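Local coordinates for Tle cognate immunity protein 4 C-terminal domain-containing protein (Pseudomonas aeruginosa PAO1, PDB 4R1D), which probably protects the bacterium from its own type VI secretion lipase effector Tle4, with which it forms a complex as the cognate immunity protein, at residues B[4-9]-B[18-23]; B[14-19]-B[289-294]. One frame throughout, in Å; residues are numbered along the deposited sequence.

Contact 1: residues B[4-9]-B[18-23]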
# COMPACT_ATOMS: atom_id res chain seq x y z
N THR B 4 37.22 -12.80 10.78
CA THR B 4 38.26 -12.63 9.79
C THR B 4 37.67 -12.13 8.48
O THR B 4 36.78 -12.77 7.91
CB THR B 4 39.03 -13.95 9.55
OG1 THR B 4 39.79 -14.28 10.72
CG2 THR B 4 39.97 -13.80 8.36
N GLY B 5 38.14 -10.98 8.03
CA GLY B 5 37.68 -10.42 6.77
C GLY B 5 36.41 -9.59 6.85
O GLY B 5 36.00 -8.99 5.86
N TRP B 6 35.77 -9.56 8.02
CA TRP B 6 34.58 -8.73 8.19
C TRP B 6 34.92 -7.27 7.90
O TRP B 6 36.06 -6.84 8.07
CB TRP B 6 33.98 -8.87 9.59
CG TRP B 6 33.20 -10.12 9.77
CD1 TRP B 6 33.53 -11.37 9.31
CD2 TRP B 6 31.94 -10.25 10.42
NE1 TRP B 6 32.55 -12.28 9.67
CE2 TRP B 6 31.57 -11.61 10.35
CE3 TRP B 6 31.08 -9.36 11.07
CZ2 TRP B 6 30.37 -12.09 10.89
CZ3 TRP B 6 29.91 -9.84 11.61
CH2 TRP B 6 29.57 -11.19 11.53
N ILE B 7 33.92 -6.51 7.44
CA ILE B 7 34.11 -5.13 7.03
C ILE B 7 33.31 -4.17 7.90
O ILE B 7 32.11 -4.38 8.12
CB ILE B 7 33.66 -4.94 5.56
CG1 ILE B 7 34.46 -5.86 4.63
CG2 ILE B 7 33.78 -3.49 5.12
CD1 ILE B 7 33.93 -5.90 3.20
N THR B 8 33.97 -3.14 8.40
CA THR B 8 33.30 -2.09 9.17
C THR B 8 32.71 -1.06 8.22
O THR B 8 33.44 -0.45 7.42
CB THR B 8 34.27 -1.41 10.15
OG1 THR B 8 34.73 -2.37 11.12
CG2 THR B 8 33.61 -0.23 10.86
N HIS B 9 31.39 -0.87 8.29
CA HIS B 9 30.67 0.01 7.38
C HIS B 9 30.17 1.24 8.13
O HIS B 9 29.80 1.16 9.29
CB HIS B 9 29.45 -0.71 6.78
CG HIS B 9 29.80 -1.88 5.92
ND1 HIS B 9 29.99 -1.77 4.56
CD2 HIS B 9 29.97 -3.19 6.21
CE1 HIS B 9 30.27 -2.96 4.05
NE2 HIS B 9 30.26 -3.84 5.03
N LEU B 18 30.04 -6.31 9.11
CA LEU B 18 29.35 -7.36 8.38
C LEU B 18 30.38 -8.27 7.72
O LEU B 18 31.50 -7.85 7.45
CB LEU B 18 28.45 -6.74 7.31
CG LEU B 18 27.35 -5.84 7.87
CD1 LEU B 18 26.66 -5.04 6.76
CD2 LEU B 18 26.36 -6.68 8.65
N PRO B 19 29.99 -9.53 7.47
CA PRO B 19 30.85 -10.51 6.79
C PRO B 19 31.25 -10.00 5.42
O PRO B 19 30.52 -9.21 4.82
CB PRO B 19 29.95 -11.75 6.64
CG PRO B 19 28.78 -11.53 7.54
CD PRO B 19 28.65 -10.06 7.77
N PRO B 20 32.39 -10.46 4.89
CA PRO B 20 32.88 -9.88 3.64
C PRO B 20 31.99 -10.17 2.43
O PRO B 20 31.99 -9.39 1.48
CB PRO B 20 34.27 -10.53 3.47
CG PRO B 20 34.14 -11.84 4.20
CD PRO B 20 33.25 -11.55 5.38
N ASP B 21 31.24 -11.27 2.46
CA ASP B 21 30.40 -11.64 1.33
C ASP B 21 28.95 -11.12 1.46
O ASP B 21 28.10 -11.44 0.65
CB ASP B 21 30.39 -13.16 1.12
CG ASP B 21 29.90 -13.92 2.34
OD1 ASP B 21 30.06 -13.41 3.47
OD2 ASP B 21 29.36 -15.04 2.18
N ALA B 22 28.70 -10.31 2.48
CA ALA B 22 27.36 -9.75 2.69
C ALA B 22 26.95 -8.92 1.48
O ALA B 22 27.75 -8.15 0.95
CB ALA B 22 27.33 -8.90 3.95
N VAL B 23 25.70 -9.08 1.05
CA VAL B 23 25.13 -8.31 -0.05
C VAL B 23 24.27 -7.21 0.57
O VAL B 23 23.28 -7.50 1.25
CB VAL B 23 24.25 -9.19 -0.95
CG1 VAL B 23 23.67 -8.37 -2.10
CG2 VAL B 23 25.05 -10.38 -1.47
O HOH W 1 30.46 -6.44 4.40
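Gly5 meets segment 18-23 through its carbonyl, where Pro20 CB lies 3.3 Å from Gly5 O. The positive phi of this glycine (85°) turns the chain there, just ahead of Trp6, which contributes the most buried surface of segment 4-9. Trp6 lays one face of its indole over the Leu18-Pro19 peptide: Pro19 CA sits 3.6 Å from the centroid of the five-membered ring, almost exactly on the ring normal, a CH-pi contact. Further out, Trp6 CZ2 touches Pro19 CG at 3.8 Å, and the two side chains run alongside each other, while Pro20 CD approaches Trp6 CD1. With Trp6 CG beside its own backbone N (chi1 -77°), the indole also reaches Leu287, Thr290 and Ile291 of helix 281-292. Ile7 then pairs with Leu18 by two backbone hydrogen bonds, Ile7 N to Leu18 O (2.8 Å) and Leu18 N to Ile7 O (3.0 Å), and its CD1 extends to Pro20 CA. Last comes His9, whose CD2 meets Leu18 CD1 at 3.8 Å, the two side chains crossing nearly at right angles. In the plane of the imidazole a water joins His9 NE2 to Pro19 O; this carbonyl also accepts from Ala22 N, closing a type I turn over Pro19-Ala22. The whole is an antiparallel beta hairpin whose open end finishes in a hydrogen-bonded pair, with Pro19, the first residue of the turn, set against the face of the tryptophan.

Contact 2: residues B[14-19]-B[289-294]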
# COMPACT_ATOMS: atom_id res chain seq x y z
N PHE B 14 26.52 6.00 12.39
CA PHE B 14 26.91 4.75 13.04
C PHE B 14 27.89 3.89 12.26
O PHE B 14 28.09 4.08 11.06
CB PHE B 14 25.65 3.93 13.41
CG PHE B 14 24.87 4.55 14.55
CD1 PHE B 14 25.02 4.06 15.84
CD2 PHE B 14 24.05 5.64 14.33
CE1 PHE B 14 24.33 4.64 16.89
CE2 PHE B 14 23.36 6.22 15.38
CZ PHE B 14 23.50 5.73 16.66
N LEU B 15 28.50 2.93 12.96
CA LEU B 15 29.32 1.89 12.34
C LEU B 15 28.72 0.52 12.67
O LEU B 15 28.09 0.35 13.72
CB LEU B 15 30.75 1.93 12.91
CG LEU B 15 31.55 3.22 12.80
CD1 LEU B 15 32.87 3.07 13.55
CD2 LEU B 15 31.79 3.58 11.35
N ILE B 16 28.94 -0.45 11.80
CA ILE B 16 28.53 -1.82 12.04
C ILE B 16 29.45 -2.73 11.23
O ILE B 16 29.91 -2.35 10.16
CB ILE B 16 27.06 -2.05 11.61
CG1 ILE B 16 26.55 -3.39 12.16
CG2 ILE B 16 26.91 -1.99 10.09
CD1 ILE B 16 25.05 -3.62 11.91
N ASP B 17 29.72 -3.93 11.74
CA ASP B 17 30.55 -4.89 11.02
C ASP B 17 29.72 -5.98 10.36
O ASP B 17 28.79 -6.50 10.97
CB ASP B 17 31.57 -5.54 11.98
CG ASP B 17 32.43 -4.51 12.71
OD1 ASP B 17 32.52 -3.35 12.27
OD2 ASP B 17 33.03 -4.88 13.74
N LEU B 18 30.04 -6.31 9.11
CA LEU B 18 29.35 -7.36 8.38
C LEU B 18 30.38 -8.27 7.72
O LEU B 18 31.50 -7.85 7.45
CB LEU B 18 28.45 -6.74 7.31
CG LEU B 18 27.35 -5.84 7.87
CD1 LEU B 18 26.66 -5.04 6.76
CD2 LEU B 18 26.36 -6.68 8.65
N PRO B 19 29.99 -9.53 7.47
CA PRO B 19 30.85 -10.51 6.79
C PRO B 19 31.25 -10.00 5.42
O PRO B 19 30.52 -9.21 4.82
CB PRO B 19 29.95 -11.75 6.64
CG PRO B 19 28.78 -11.53 7.54
CD PRO B 19 28.65 -10.06 7.77
N ASP B 289 24.20 -12.03 17.33
CA ASP B 289 24.98 -11.36 18.37
C ASP B 289 26.22 -10.68 17.82
O ASP B 289 26.56 -9.57 18.23
CB ASP B 289 25.39 -12.34 19.47
CG ASP B 289 24.24 -12.70 20.39
OD1 ASP B 289 23.36 -11.85 20.59
OD2 ASP B 289 24.23 -13.83 20.92
N THR B 290 26.90 -11.36 16.90
CA THR B 290 28.14 -10.81 16.36
C THR B 290 27.89 -9.49 15.63
O THR B 290 28.60 -8.50 15.83
CB THR B 290 28.85 -11.84 15.46
OG1 THR B 290 29.06 -13.05 16.21
CG2 THR B 290 30.19 -11.30 14.96
N ILE B 291 26.85 -9.46 14.80
CA ILE B 291 26.49 -8.22 14.11
C ILE B 291 26.01 -7.12 15.07
O ILE B 291 26.49 -5.99 15.02
CB ILE B 291 25.42 -8.45 13.04
CG1 ILE B 291 25.98 -9.29 11.89
CG2 ILE B 291 24.93 -7.12 12.49
CD1 ILE B 291 24.94 -9.65 10.85
N VAL B 292 25.05 -7.45 15.92
CA VAL B 292 24.46 -6.44 16.80
C VAL B 292 25.51 -5.87 17.75
O VAL B 292 25.57 -4.67 17.98
CB VAL B 292 23.25 -7.02 17.57
CG1 VAL B 292 22.85 -6.11 18.73
CG2 VAL B 292 22.07 -7.25 16.60
N ASP B 293 26.37 -6.72 18.28
CA ASP B 293 27.38 -6.26 19.21
C ASP B 293 28.43 -5.36 18.55
O ASP B 293 29.23 -4.73 19.24
CB ASP B 293 28.05 -7.44 19.92
CG ASP B 293 27.16 -8.07 20.97
OD1 ASP B 293 26.29 -7.38 21.54
OD2 ASP B 293 27.34 -9.28 21.24
N SER B 294 28.42 -5.28 17.22
CA SER B 294 29.34 -4.41 16.50
C SER B 294 28.78 -3.01 16.24
O SER B 294 29.47 -2.15 15.69
CB SER B 294 29.77 -5.06 15.17
OG SER B 294 28.81 -4.85 14.15
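Ser294 OG links the helix end to the strand: it accepts a nearly straight hydrogen bond from Asp17 N (2.7 Å, 171°) and gives its own proton to Ile291 O at 2.7 Å. That carbonyl also receives Ser294 N, so two donors of one residue hold it. Lying between the backbone N and the carbonyl carbon (chi1 82°), the hydroxyl turns back to Ile291 O in the last part of the helix while facing the strand. Packing is closest beside it, where Ile16 CG1 comes within 3.3 Å of Ser294 OG and Ile16 CD1 touches Ile291 CG2 at 3.5 Å. The extended Ile16 side chain is directed there by CG1 standing opposite the backbone N (chi1 -167°), and Phe178 of strand 176-183 covers both isoleucines. Toward Pro19 the fit is looser, with Leu18 CD2 4.0 Å from Ile291 CD1. The carboxylate of Asp17 passes alongside Ser294 CB and is held by Thr8, Lys3 and Arg296. Away from the strand, exposed Asp293 and partly exposed Asp289 make no contact with segment 14-19, Asp289 forming a salt bridge with Arg213. Here the C-terminal end of a helix packs against the middle strand of a three-stranded antiparallel sheet, bringing together the N- and C-terminal family regions of the immunity protein.

Contacts 1 and 2, their centres about 9 Å apart, share Leu18 and Pro19 and use strand 14-18 from two directions: strand 7-11 pairs with it in the first, while helix 281-292 packs on it in the second. Direct bonds join them, with His9 N 2.8 Å from Ile16 O and Thr8 OG1 2.7 Å from Asp17 OD1, both probable hydrogen bonds. Trp6 spans the two, its CH2 packing 3.5 Å from Thr290 CG2. After Ser294 the chain enters strand 296-297, on the other side of strand 14-18 from strand 7-11. No residue of the other chain in the complex touches these segments.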